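Substrate binding periplasmic protein (Ralstonia solanacearum, PDB 3LOP) probably binds leucine or related amino acids in the periplasm, as a two-lobed receptor of a solute transport system. Local coordinates at residues Ala88-Gly93 with Ser110-Asp115; Met132-Val137 with Lys166-Ala171; Ile144-Gln149 with Glu156-Val161; Ile200-Thr205 with Ala210-Gln215; Ala293-Glu298 with Val330-Arg335. All blocks are in the same frame, centred on the assembly; numbering follows the deposited sequence.

Overall arrangement
The chain has the two-lobed architecture of type I periplasmic binding proteins, with a leucine bound in the cleft. Contacts 1 and 5 lie in one lobe, with centres 18 Å apart. Contacts 2, 3 and 4 lie in the other. Contacts 3 and 4 have centres 12 Å apart and share a parallel sheet, in which strands 144-149 and 199-203 are neighbours. Contact 2 joins helix 125-138 to the loop after helix 152-166. Contact 4 includes T205 of the leucine pocket, and the side chain of M112 of contact 1 is about 7 Å from the ligand. S110 N of contact 1 meets E156 OE1 of contact 3 at 2.9 Å, a probable hydrogen bond that would link the two lobes.

Contact 1: residues Ala88-Gly93 with Ser110-Asp115; sequences ALMREG and SSMTTD
M90, in the last turn of a helix, and D115, in a loop, bring the two backbones closest, with their CA atoms 7.1 Å apart and no hydrogen bond across. The contact is carried by the selenomethionine side chain of M90. Its chain runs straight out from the helix and then turns about the CG-SE bond (chi3 -72°). The turn brings the end methyl CE toward residues 110-112. There CE lies 3.7 Å from M112 CE, a methyl-to-methyl contact between two selenomethionines whose chains cross at about a right angle. The same CE of M90 is also 3.7 Å from OG of S111. M90 SE passes 3.8 Å from the carbonyl O of S111.

D115 covers the base of the M90 chain. Its carboxylate oxygen OD2 sits 3.7 Å from M90 CB, and its CB is 3.9 Å from M90 SE. The two side chains run past each other in opposite directions. The polar ends have other partners: S111 OG is hydrogen-bonded to E87 OE2, and D115 OD1 to L117 N. The loop is braced from within. S111 O accepts two bonds, from T114 OG1 at 2.7 Å and from T114 N. G93 ends the helix in a Schellman motif with positive phi.

M112 also touches V86 and E87 of helix 83-91, so the 3-10 turn packs against that helix. On a different side of helix 83-91, A88 and L89 pack on helix 58-71. The loop leads from strand 102-103 to strand 118-119, an outermost strand of the lobe's parallel sheet.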
# COMPACT_ATOMS: atom_id res chain seq x y z
N ALA A 88 -0.03 -0.79 -15.97
CA ALA A 88 -0.33 -1.60 -17.15
C ALA A 88 -1.85 -1.65 -17.33
O ALA A 88 -2.36 -1.58 -18.45
CB ALA A 88 0.24 -3.01 -16.99
N LEU A 89 -2.59 -1.78 -16.23
CA LEU A 89 -4.05 -1.81 -16.32
C LEU A 89 -4.55 -0.51 -16.93
O LEU A 89 -5.52 -0.50 -17.69
CB LEU A 89 -4.68 -1.99 -14.93
CG LEU A 89 -4.49 -3.34 -14.25
CD1 LEU A 89 -5.07 -3.29 -12.84
CD2 LEU A 89 -5.17 -4.43 -15.06
N MSE A 90 -3.89 0.60 -16.58
CA MSE A 90 -4.28 1.90 -17.10
C MSE A 90 -3.86 2.04 -18.56
O MSE A 90 -4.68 2.31 -19.44
CB MSE A 90 -3.64 3.02 -16.26
CG MSE A 90 -4.00 2.97 -14.78
SE MSE A 90 -3.28 4.46 -13.74
CE MSE A 90 -1.43 3.98 -13.71
N ARG A 91 -2.57 1.83 -18.81
CA ARG A 91 -2.00 1.95 -20.15
C ARG A 91 -2.67 1.06 -21.19
O ARG A 91 -2.96 1.50 -22.31
CB ARG A 91 -0.51 1.62 -20.10
CG ARG A 91 0.21 1.74 -21.43
CD ARG A 91 1.66 1.27 -21.32
NE ARG A 91 2.38 1.93 -20.24
CZ ARG A 91 2.71 1.35 -19.09
NH1 ARG A 91 2.40 0.08 -18.87
NH2 ARG A 91 3.36 2.04 -18.16
N GLU A 92 -2.92 -0.20 -20.83
CA GLU A 92 -3.53 -1.14 -21.76
C GLU A 92 -5.05 -1.01 -21.86
O GLU A 92 -5.70 -1.75 -22.60
CB GLU A 92 -3.13 -2.57 -21.37
CG GLU A 92 -1.64 -2.80 -21.54
CD GLU A 92 -1.20 -4.19 -21.15
OE1 GLU A 92 -1.83 -5.16 -21.62
OE2 GLU A 92 -0.21 -4.31 -20.39
N GLY A 93 -5.61 -0.05 -21.12
CA GLY A 93 -7.04 0.20 -21.16
C GLY A 93 -7.95 -0.89 -20.63
O GLY A 93 -9.11 -0.97 -21.03
N SER A 110 2.65 8.38 -8.25
CA SER A 110 2.07 9.64 -8.69
C SER A 110 1.05 9.46 -9.81
O SER A 110 0.14 10.27 -9.98
CB SER A 110 3.17 10.60 -9.16
OG SER A 110 3.91 10.06 -10.24
N SER A 111 1.20 8.38 -10.57
CA SER A 111 0.29 8.10 -11.67
C SER A 111 -1.10 7.65 -11.22
O SER A 111 -2.03 7.62 -12.02
CB SER A 111 0.90 7.03 -12.58
OG SER A 111 1.21 5.85 -11.85
N MSE A 112 -1.24 7.32 -9.94
CA MSE A 112 -2.53 6.86 -9.43
C MSE A 112 -3.63 7.92 -9.47
O MSE A 112 -4.82 7.59 -9.39
CB MSE A 112 -2.39 6.32 -8.00
CG MSE A 112 -1.48 5.10 -7.88
SE MSE A 112 -2.00 3.63 -9.03
CE MSE A 112 -0.46 3.58 -10.18
N THR A 113 -3.25 9.18 -9.61
CA THR A 113 -4.23 10.27 -9.65
C THR A 113 -4.46 10.79 -11.07
O THR A 113 -4.95 11.90 -11.25
CB THR A 113 -3.78 11.46 -8.77
OG1 THR A 113 -2.44 11.83 -9.12
CG2 THR A 113 -3.82 11.08 -7.29
N THR A 114 -4.13 9.98 -12.07
CA THR A 114 -4.28 10.40 -13.46
C THR A 114 -5.23 9.57 -14.32
O THR A 114 -5.22 9.69 -15.54
CB THR A 114 -2.91 10.41 -14.17
OG1 THR A 114 -2.43 9.07 -14.30
CG2 THR A 114 -1.91 11.23 -13.36
N ASP A 115 -6.07 8.75 -13.69
CA ASP A 115 -7.01 7.93 -14.44
C ASP A 115 -8.41 8.02 -13.83
O ASP A 115 -8.59 7.77 -12.64
CB ASP A 115 -6.54 6.47 -14.45
CG ASP A 115 -7.31 5.61 -15.44
OD1 ASP A 115 -8.54 5.46 -15.28
OD2 ASP A 115 -6.68 5.09 -16.39

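Contact 2: residues Met132-Val137 with Lys166-Ala171; sequences MITALV and KAHALA
V137 lays its CG1 methyl over one face of the H168 imidazole. The methyl is 4.1 Å from the ring centroid and 25° off the ring normal, a CH-pi contact. It stands 3.7 Å above the plane, offset toward the rim, with CG as its closest ring atom. The other methyl of V137 does separate work. CG2 meets L170 CD1 at 3.9 Å, the two branches reaching tip to tip. One valine thus touches two residues of the loop, H168 and L170. Its chi1 of 171° places CG1 anti to the backbone N and sends CG2 to L170. T134 adds a looser touch, with OG1 3.9 Å from H168 CE1.

H168 ND1 is hydrogen-bonded back to T164 O of helix 152-166, which helps to fix the ring's rotation. T134 OG1 is bonded to D130 O of its own helix. A169, with positive phi, is the C-prime residue of a Schellman motif that ends helix 152-166; L170 follows and faces V137.

The contact lies near the protein surface. It joins helix 125-138 to the loop just after helix 152-166, while M132, I133 and L136 of helix 125-138 pack inward on strand 199-203.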
# COMPACT_ATOMS: atom_id res chain seq x y z
N MSE A 132 9.48 12.53 5.03
CA MSE A 132 10.64 11.83 5.60
C MSE A 132 11.99 12.45 5.24
O MSE A 132 12.85 12.60 6.11
CB MSE A 132 10.65 10.36 5.16
CG MSE A 132 9.61 9.50 5.83
SE MSE A 132 9.82 7.63 5.35
CE MSE A 132 8.73 7.61 3.75
N ILE A 133 12.17 12.79 3.97
CA ILE A 133 13.44 13.38 3.55
C ILE A 133 13.64 14.76 4.15
O ILE A 133 14.73 15.09 4.60
CB ILE A 133 13.52 13.44 2.00
CG1 ILE A 133 13.47 12.03 1.42
CG2 ILE A 133 14.81 14.13 1.57
CD1 ILE A 133 14.60 11.13 1.88
N THR A 134 12.58 15.57 4.18
CA THR A 134 12.70 16.91 4.75
C THR A 134 13.06 16.81 6.23
O THR A 134 13.81 17.65 6.75
CB THR A 134 11.40 17.71 4.58
OG1 THR A 134 11.14 17.89 3.18
CG2 THR A 134 11.52 19.07 5.24
N ALA A 135 12.54 15.80 6.91
CA ALA A 135 12.83 15.60 8.32
C ALA A 135 14.33 15.31 8.49
O ALA A 135 14.96 15.83 9.41
CB ALA A 135 12.01 14.44 8.88
N LEU A 136 14.88 14.50 7.60
CA LEU A 136 16.30 14.16 7.65
C LEU A 136 17.16 15.39 7.42
O LEU A 136 18.11 15.65 8.16
CB LEU A 136 16.65 13.10 6.59
CG LEU A 136 16.20 11.65 6.80
CD1 LEU A 136 16.51 10.86 5.55
CD2 LEU A 136 16.90 11.05 8.00
N VAL A 137 16.83 16.14 6.37
CA VAL A 137 17.57 17.35 6.04
C VAL A 137 17.51 18.34 7.19
O VAL A 137 18.52 18.97 7.53
CB VAL A 137 16.99 18.01 4.76
CG1 VAL A 137 17.61 19.39 4.55
CG2 VAL A 137 17.25 17.13 3.55
N LYS A 166 16.68 18.29 -4.09
CA LYS A 166 17.01 19.45 -4.93
C LYS A 166 16.49 20.73 -4.29
O LYS A 166 17.11 21.79 -4.40
CB LYS A 166 16.42 19.28 -6.33
CG LYS A 166 16.79 20.41 -7.29
CD LYS A 166 16.15 20.20 -8.65
CE LYS A 166 16.49 21.33 -9.61
NZ LYS A 166 17.95 21.45 -9.84
N ALA A 167 15.34 20.63 -3.63
CA ALA A 167 14.73 21.78 -2.97
C ALA A 167 15.61 22.28 -1.84
O ALA A 167 15.43 23.39 -1.33
CB ALA A 167 13.35 21.40 -2.43
N HIS A 168 16.57 21.46 -1.43
CA HIS A 168 17.49 21.82 -0.36
C HIS A 168 18.94 21.85 -0.85
O HIS A 168 19.87 21.74 -0.05
CB HIS A 168 17.34 20.85 0.81
CG HIS A 168 15.97 20.85 1.42
ND1 HIS A 168 15.02 19.91 1.11
CD2 HIS A 168 15.39 21.72 2.28
CE1 HIS A 168 13.90 20.19 1.76
NE2 HIS A 168 14.10 21.28 2.48
N ALA A 169 19.10 22.00 -2.16
CA ALA A 169 20.42 22.07 -2.78
C ALA A 169 21.27 20.83 -2.48
O ALA A 169 22.48 20.92 -2.30
CB ALA A 169 21.15 23.33 -2.32
N LEU A 170 20.62 19.68 -2.43
CA LEU A 170 21.30 18.41 -2.16
C LEU A 170 20.98 17.41 -3.26
O LEU A 170 20.09 17.63 -4.08
CB LEU A 170 20.86 17.84 -0.81
CG LEU A 170 21.24 18.63 0.45
CD1 LEU A 170 20.48 18.07 1.64
CD2 LEU A 170 22.74 18.55 0.68
N ALA A 171 21.72 16.31 -3.29
CA ALA A 171 21.50 15.27 -4.28
C ALA A 171 21.81 13.91 -3.66
O ALA A 171 22.50 13.83 -2.65
CB ALA A 171 22.39 15.50 -5.50

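Contact 3: residues Ile144-Gln149 with Glu156-Val161; sequences IGVLYQ and EAITGV
With chi1 at 67°, Y148 sets CG between its backbone N and carbonyl carbon, and I158 meets one face of its ring. Together with chi2 of -80°, this turns that face to the helix. I158 has chi1 -67° and bends again at chi2, which folds CD1 back toward the strand. Its CG1 lies over the Y148 ring, 4.2 Å from the centroid and 3.8 Å above the plane, offset toward the rim. This is a CH-pi contact. CD1 of I158 lies toward the ring's rim, between it and V146. It is 3.8 Å from Y148 CD1 and 3.6 Å from V146 CG1, so one methyl fills the groove between two side chains on the same side of the strand.

Strand 144-149 and helix 152-166 are the first two elements of a beta-alpha-beta unit that ends in strand 174-178. The short segments run in broadly opposite directions, with their axes 8.5 Å apart. Such a right-handed crossover is the building unit of the lobe's parallel sheet. The helix covers one face of that sheet.

Further along, V146 uses its other methyl. CG2 meets V161 CG1 tip to tip at 4.2 Å, a looser fit than that with I158. V161 also touches F201 and I129, while I158 and Y148 both touch M175 of the neighbouring strand.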
# COMPACT_ATOMS: atom_id res chain seq x y z
N ILE A 144 22.61 10.82 1.63
CA ILE A 144 21.55 9.83 1.56
C ILE A 144 21.73 8.84 0.42
O ILE A 144 22.06 9.22 -0.71
CB ILE A 144 20.18 10.54 1.41
CG1 ILE A 144 19.94 11.43 2.63
CG2 ILE A 144 19.06 9.52 1.25
CD1 ILE A 144 18.71 12.33 2.53
N GLY A 145 21.53 7.56 0.74
CA GLY A 145 21.63 6.51 -0.26
C GLY A 145 20.23 6.00 -0.52
O GLY A 145 19.33 6.18 0.30
N VAL A 146 20.02 5.37 -1.67
CA VAL A 146 18.70 4.85 -1.99
C VAL A 146 18.74 3.46 -2.60
O VAL A 146 19.51 3.20 -3.53
CB VAL A 146 17.96 5.77 -3.00
CG1 VAL A 146 16.57 5.23 -3.29
CG2 VAL A 146 17.88 7.20 -2.46
N LEU A 147 17.92 2.56 -2.06
CA LEU A 147 17.78 1.21 -2.60
C LEU A 147 16.51 1.32 -3.43
O LEU A 147 15.49 1.76 -2.91
CB LEU A 147 17.55 0.19 -1.48
CG LEU A 147 17.13 -1.20 -2.00
CD1 LEU A 147 18.32 -1.87 -2.67
CD2 LEU A 147 16.61 -2.06 -0.87
N TYR A 148 16.57 0.96 -4.70
CA TYR A 148 15.37 1.07 -5.53
C TYR A 148 15.11 -0.15 -6.41
O TYR A 148 16.03 -0.79 -6.90
CB TYR A 148 15.44 2.32 -6.42
CG TYR A 148 16.51 2.28 -7.49
CD1 TYR A 148 17.84 2.57 -7.19
CD2 TYR A 148 16.19 1.97 -8.81
CE1 TYR A 148 18.82 2.56 -8.18
CE2 TYR A 148 17.16 1.95 -9.81
CZ TYR A 148 18.48 2.25 -9.48
OH TYR A 148 19.45 2.24 -10.46
N GLN A 149 13.83 -0.45 -6.60
CA GLN A 149 13.43 -1.57 -7.44
C GLN A 149 13.65 -1.17 -8.89
O GLN A 149 13.35 -0.04 -9.28
CB GLN A 149 11.97 -1.93 -7.18
CG GLN A 149 11.46 -3.15 -7.94
CD GLN A 149 10.17 -3.68 -7.36
OE1 GLN A 149 10.18 -4.40 -6.36
NE2 GLN A 149 9.05 -3.32 -7.97
N GLU A 156 9.89 5.96 -9.22
CA GLU A 156 9.12 6.87 -8.38
C GLU A 156 9.96 7.30 -7.18
O GLU A 156 10.00 8.48 -6.81
CB GLU A 156 7.86 6.18 -7.86
CG GLU A 156 6.75 6.00 -8.89
CD GLU A 156 6.05 7.30 -9.23
OE1 GLU A 156 5.55 7.97 -8.29
OE2 GLU A 156 5.99 7.65 -10.42
N ALA A 157 10.64 6.34 -6.57
CA ALA A 157 11.48 6.60 -5.40
C ALA A 157 12.65 7.53 -5.72
O ALA A 157 12.85 8.53 -5.03
CB ALA A 157 11.99 5.29 -4.82
N ILE A 158 13.42 7.20 -6.75
CA ILE A 158 14.57 8.01 -7.12
C ILE A 158 14.15 9.42 -7.52
O ILE A 158 14.72 10.40 -7.03
CB ILE A 158 15.37 7.38 -8.27
CG1 ILE A 158 16.04 6.09 -7.80
CG2 ILE A 158 16.44 8.36 -8.77
CD1 ILE A 158 17.09 6.29 -6.71
N THR A 159 13.17 9.52 -8.41
CA THR A 159 12.70 10.82 -8.87
C THR A 159 12.19 11.65 -7.69
O THR A 159 12.50 12.84 -7.58
CB THR A 159 11.55 10.67 -9.89
OG1 THR A 159 12.03 9.95 -11.03
CG2 THR A 159 11.04 12.03 -10.33
N GLY A 160 11.43 11.01 -6.81
CA GLY A 160 10.89 11.70 -5.65
C GLY A 160 11.94 12.20 -4.69
O GLY A 160 11.90 13.35 -4.26
N VAL A 161 12.88 11.33 -4.33
CA VAL A 161 13.94 11.71 -3.41
C VAL A 161 14.81 12.81 -4.02
O VAL A 161 15.20 13.75 -3.32
CB VAL A 161 14.82 10.49 -3.04
CG1 VAL A 161 16.02 10.94 -2.23
CG2 VAL A 161 14.00 9.50 -2.22

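Contact 4: residues Ile200-Thr205 with Ala210-Gln215; sequences IFLGAT and AQFVRQ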
# COMPACT_ATOMS: atom_id res chain seq x y z
N ILE A 200 19.65 5.66 4.52
CA ILE A 200 19.34 4.93 3.30
C ILE A 200 17.83 4.80 3.21
O ILE A 200 17.18 4.29 4.13
CB ILE A 200 19.97 3.52 3.30
CG1 ILE A 200 21.49 3.64 3.21
CG2 ILE A 200 19.43 2.72 2.12
CD1 ILE A 200 22.22 2.31 3.37
N PHE A 201 17.29 5.27 2.10
CA PHE A 201 15.86 5.22 1.85
C PHE A 201 15.54 3.99 1.02
O PHE A 201 16.20 3.72 0.01
CB PHE A 201 15.43 6.49 1.11
CG PHE A 201 13.95 6.59 0.88
CD1 PHE A 201 13.36 5.99 -0.23
CD2 PHE A 201 13.14 7.26 1.79
CE1 PHE A 201 11.98 6.07 -0.43
CE2 PHE A 201 11.76 7.34 1.60
CZ PHE A 201 11.19 6.74 0.49
N LEU A 202 14.53 3.23 1.45
CA LEU A 202 14.16 2.01 0.75
C LEU A 202 12.94 2.17 -0.15
O LEU A 202 11.80 2.19 0.32
CB LEU A 202 13.90 0.89 1.76
CG LEU A 202 14.96 0.67 2.84
CD1 LEU A 202 14.49 -0.43 3.79
CD2 LEU A 202 16.30 0.31 2.21
N GLY A 203 13.19 2.29 -1.45
CA GLY A 203 12.11 2.39 -2.42
C GLY A 203 11.96 0.98 -2.95
O GLY A 203 12.27 0.69 -4.11
N ALA A 204 11.48 0.10 -2.08
CA ALA A 204 11.35 -1.31 -2.41
C ALA A 204 10.11 -1.96 -1.81
O ALA A 204 9.34 -1.33 -1.09
CB ALA A 204 12.58 -2.04 -1.91
N THR A 205 9.94 -3.23 -2.13
CA THR A 205 8.83 -4.02 -1.62
C THR A 205 9.29 -4.74 -0.35
O THR A 205 10.48 -4.73 -0.02
CB THR A 205 8.34 -5.02 -2.67
OG1 THR A 205 9.44 -5.79 -3.15
CG2 THR A 205 7.69 -4.28 -3.84
N ALA A 210 13.40 -6.29 3.54
CA ALA A 210 13.78 -7.08 4.71
C ALA A 210 15.16 -7.70 4.54
O ALA A 210 15.99 -7.65 5.46
CB ALA A 210 12.74 -8.16 4.96
N GLN A 211 15.42 -8.30 3.38
CA GLN A 211 16.71 -8.92 3.13
C GLN A 211 17.82 -7.88 3.12
O GLN A 211 18.90 -8.11 3.66
CB GLN A 211 16.69 -9.68 1.81
CG GLN A 211 15.86 -10.96 1.87
CD GLN A 211 16.46 -11.98 2.82
OE1 GLN A 211 15.80 -12.95 3.20
NE2 GLN A 211 17.72 -11.77 3.21
N PHE A 212 17.55 -6.72 2.53
CA PHE A 212 18.56 -5.67 2.50
C PHE A 212 18.88 -5.21 3.92
O PHE A 212 20.05 -5.12 4.30
CB PHE A 212 18.07 -4.46 1.69
CG PHE A 212 19.05 -3.32 1.69
CD1 PHE A 212 20.06 -3.25 0.74
CD2 PHE A 212 19.02 -2.36 2.70
CE1 PHE A 212 21.03 -2.24 0.80
CE2 PHE A 212 19.97 -1.35 2.77
CZ PHE A 212 20.98 -1.29 1.81
N VAL A 213 17.85 -4.92 4.70
CA VAL A 213 18.06 -4.47 6.07
C VAL A 213 18.82 -5.48 6.92
O VAL A 213 19.78 -5.11 7.61
CB VAL A 213 16.71 -4.13 6.76
CG1 VAL A 213 16.93 -3.80 8.23
CG2 VAL A 213 16.06 -2.94 6.06
N ARG A 214 18.42 -6.74 6.88
CA ARG A 214 19.11 -7.76 7.67
C ARG A 214 20.59 -7.86 7.30
O ARG A 214 21.45 -7.85 8.17
CB ARG A 214 18.45 -9.14 7.48
CG ARG A 214 19.17 -10.26 8.23
CD ARG A 214 18.54 -11.63 7.97
NE ARG A 214 17.32 -11.86 8.73
CZ ARG A 214 17.26 -12.03 10.05
NH1 ARG A 214 18.37 -11.98 10.78
NH2 ARG A 214 16.10 -12.25 10.65
N GLN A 215 20.86 -7.97 6.00
CA GLN A 215 22.23 -8.09 5.51
C GLN A 215 23.07 -6.84 5.73
O GLN A 215 24.24 -6.92 6.12
CB GLN A 215 22.22 -8.45 4.03
CG GLN A 215 21.68 -9.85 3.74
CD GLN A 215 21.42 -10.09 2.27
OE1 GLN A 215 22.25 -9.76 1.42
NE2 GLN A 215 20.27 -10.68 1.96
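L202 on the strand packs against both F212 and V213 of the helix that follows it. They belong to the beta-alpha-beta unit of strand 199-203, helix 206-218 and strand 224-227, part of the parallel sheet of this alpha/beta lobe. The short segments run almost antiparallel, at 157°, with axes 10.6 Å apart. Large side chains fill that gap.

The tight part centres on the fork of L202. Its CD1 branch meets V213 CG2 at 3.7 Å, with the two side chains at about a right angle. Its CD2 branch comes 3.8 Å from CD2 of the F212 ring, obliquely. The ring owes its place to chi1 of 177°, which puts CG anti to the backbone N and extends the ring toward the strand.

I200 makes the looser part. Its CG2 is 4.2 Å from F212 CE2. F212 is further enclosed by V189 and L192 of helix 186-194, and its ring meets that of Y216 nearly parallel. The solvent side is the far side of the helix, where R214 is exposed yet held by a bond from NH2 to V239 O.

The strand's end leads to the ligand. T205 touches the bound leucine and stands at the N-cap position of the helix, though its side chain makes no capping bond. At the far end of the ring, CD1 of I200 lies 4.1 Å from CZ of F212, at the ring edge and near its plane.

Contact 5: residues Ala293-Glu298 with Val330-Arg335; sequences AKVLAE and VDFTDR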
# COMPACT_ATOMS: atom_id res chain seq x y z
N ALA A 293 -11.86 -1.88 1.37
CA ALA A 293 -13.12 -2.59 1.26
C ALA A 293 -14.27 -1.79 1.86
O ALA A 293 -15.36 -1.74 1.31
CB ALA A 293 -13.03 -3.95 1.93
N LYS A 294 -14.02 -1.14 3.00
CA LYS A 294 -15.06 -0.36 3.66
C LYS A 294 -15.43 0.87 2.82
O LYS A 294 -16.61 1.22 2.73
CB LYS A 294 -14.60 0.08 5.06
CG LYS A 294 -15.72 0.72 5.86
CD LYS A 294 -15.35 0.89 7.33
CE LYS A 294 -16.53 1.45 8.11
NZ LYS A 294 -16.20 1.61 9.55
N VAL A 295 -14.44 1.51 2.22
CA VAL A 295 -14.70 2.67 1.37
C VAL A 295 -15.57 2.24 0.18
O VAL A 295 -16.53 2.92 -0.18
CB VAL A 295 -13.39 3.29 0.86
CG1 VAL A 295 -13.67 4.29 -0.26
CG2 VAL A 295 -12.67 3.99 2.00
N LEU A 296 -15.21 1.12 -0.43
CA LEU A 296 -15.97 0.61 -1.56
C LEU A 296 -17.39 0.24 -1.12
O LEU A 296 -18.35 0.52 -1.83
CB LEU A 296 -15.27 -0.61 -2.17
CG LEU A 296 -16.01 -1.34 -3.29
CD1 LEU A 296 -16.35 -0.38 -4.43
CD2 LEU A 296 -15.14 -2.49 -3.80
N ALA A 297 -17.51 -0.38 0.05
CA ALA A 297 -18.81 -0.78 0.56
C ALA A 297 -19.75 0.41 0.72
O ALA A 297 -20.94 0.31 0.43
CB ALA A 297 -18.65 -1.52 1.89
N GLU A 298 -19.21 1.54 1.19
CA GLU A 298 -20.02 2.74 1.38
C GLU A 298 -20.52 3.24 0.02
O GLU A 298 -21.66 3.67 -0.11
CB GLU A 298 -19.19 3.83 2.07
CG GLU A 298 -19.88 5.19 2.20
CD GLU A 298 -21.19 5.16 2.98
OE1 GLU A 298 -21.44 4.19 3.72
OE2 GLU A 298 -21.96 6.12 2.85
N VAL A 330 -12.22 10.03 3.56
CA VAL A 330 -11.89 9.92 2.15
C VAL A 330 -12.74 10.89 1.34
O VAL A 330 -13.96 10.95 1.49
CB VAL A 330 -12.14 8.48 1.66
CG1 VAL A 330 -11.76 8.36 0.19
CG2 VAL A 330 -11.34 7.50 2.50
N ASP A 331 -12.08 11.66 0.48
CA ASP A 331 -12.75 12.62 -0.38
C ASP A 331 -12.29 12.39 -1.82
O ASP A 331 -11.16 12.71 -2.17
CB ASP A 331 -12.41 14.05 0.06
CG ASP A 331 -12.92 15.11 -0.90
OD1 ASP A 331 -13.78 14.78 -1.74
OD2 ASP A 331 -12.47 16.27 -0.81
N PHE A 332 -13.18 11.82 -2.64
CA PHE A 332 -12.85 11.55 -4.03
C PHE A 332 -13.37 12.61 -4.99
O PHE A 332 -13.27 12.45 -6.20
CB PHE A 332 -13.41 10.19 -4.48
CG PHE A 332 -12.74 9.00 -3.86
CD1 PHE A 332 -11.35 8.92 -3.77
CD2 PHE A 332 -13.50 7.92 -3.42
CE1 PHE A 332 -10.73 7.78 -3.25
CE2 PHE A 332 -12.89 6.77 -2.91
CZ PHE A 332 -11.50 6.70 -2.83
N THR A 333 -13.94 13.69 -4.46
CA THR A 333 -14.48 14.74 -5.33
C THR A 333 -13.39 15.47 -6.12
O THR A 333 -13.65 15.99 -7.21
CB THR A 333 -15.33 15.77 -4.55
OG1 THR A 333 -14.52 16.43 -3.57
CG2 THR A 333 -16.49 15.06 -3.86
N ASP A 334 -12.18 15.50 -5.58
CA ASP A 334 -11.04 16.12 -6.25
C ASP A 334 -10.18 14.96 -6.75
O ASP A 334 -9.44 14.35 -5.99
CB ASP A 334 -10.23 16.97 -5.26
CG ASP A 334 -9.03 17.63 -5.91
OD1 ASP A 334 -8.78 17.37 -7.11
OD2 ASP A 334 -8.34 18.42 -5.23
N ARG A 335 -10.28 14.67 -8.05
CA ARG A 335 -9.55 13.55 -8.63
C ARG A 335 -8.04 13.76 -8.80
O ARG A 335 -7.33 12.83 -9.17
CB ARG A 335 -10.16 13.19 -10.00
CG ARG A 335 -11.66 12.89 -9.99
CD ARG A 335 -12.04 11.82 -8.96
NE ARG A 335 -11.35 10.55 -9.16
CZ ARG A 335 -11.62 9.69 -10.14
NH1 ARG A 335 -12.58 9.95 -11.02
NH2 ARG A 335 -10.93 8.56 -10.23
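V295, V330 and F332 carry this contact, and V295 has the largest share of buried surface. Its two methyls divide the work. CG2 meets V330 CG2 at 3.8 Å, the side chains crossing at a slant. CG1 comes 3.7 Å from F332 CE2, with CZ of the same ring next at 4.1 Å. The chi1 of 167° puts CG1 anti to the backbone N and directs one methyl to each partner.

V330 also packs on F332. Its CG1 stands 3.4 Å above one face of the ring, offset toward the rim. F119 meets F332 edge-to-face as well, so V330 and F119 both pack against the ring. The chain after V330 turns at D331. Its OD1 accepts T333 N at 2.9 Å, forming an Asx turn, and also T333 OG1 at 2.6 Å. The first comes from above the carboxylate plane, the second through the syn lone pair.

V330 lies in the small antiparallel pair with strand 322-323, and F332 comes two residues later. Helix 284-303 packs its L296 on strand 74-78 of the main sheet. The three contact residues are buried and meet through hydrocarbon and ring atoms alone, which implies that the two segments are held by van der Waals packing and hydrophobic burial rather than by directed bonds.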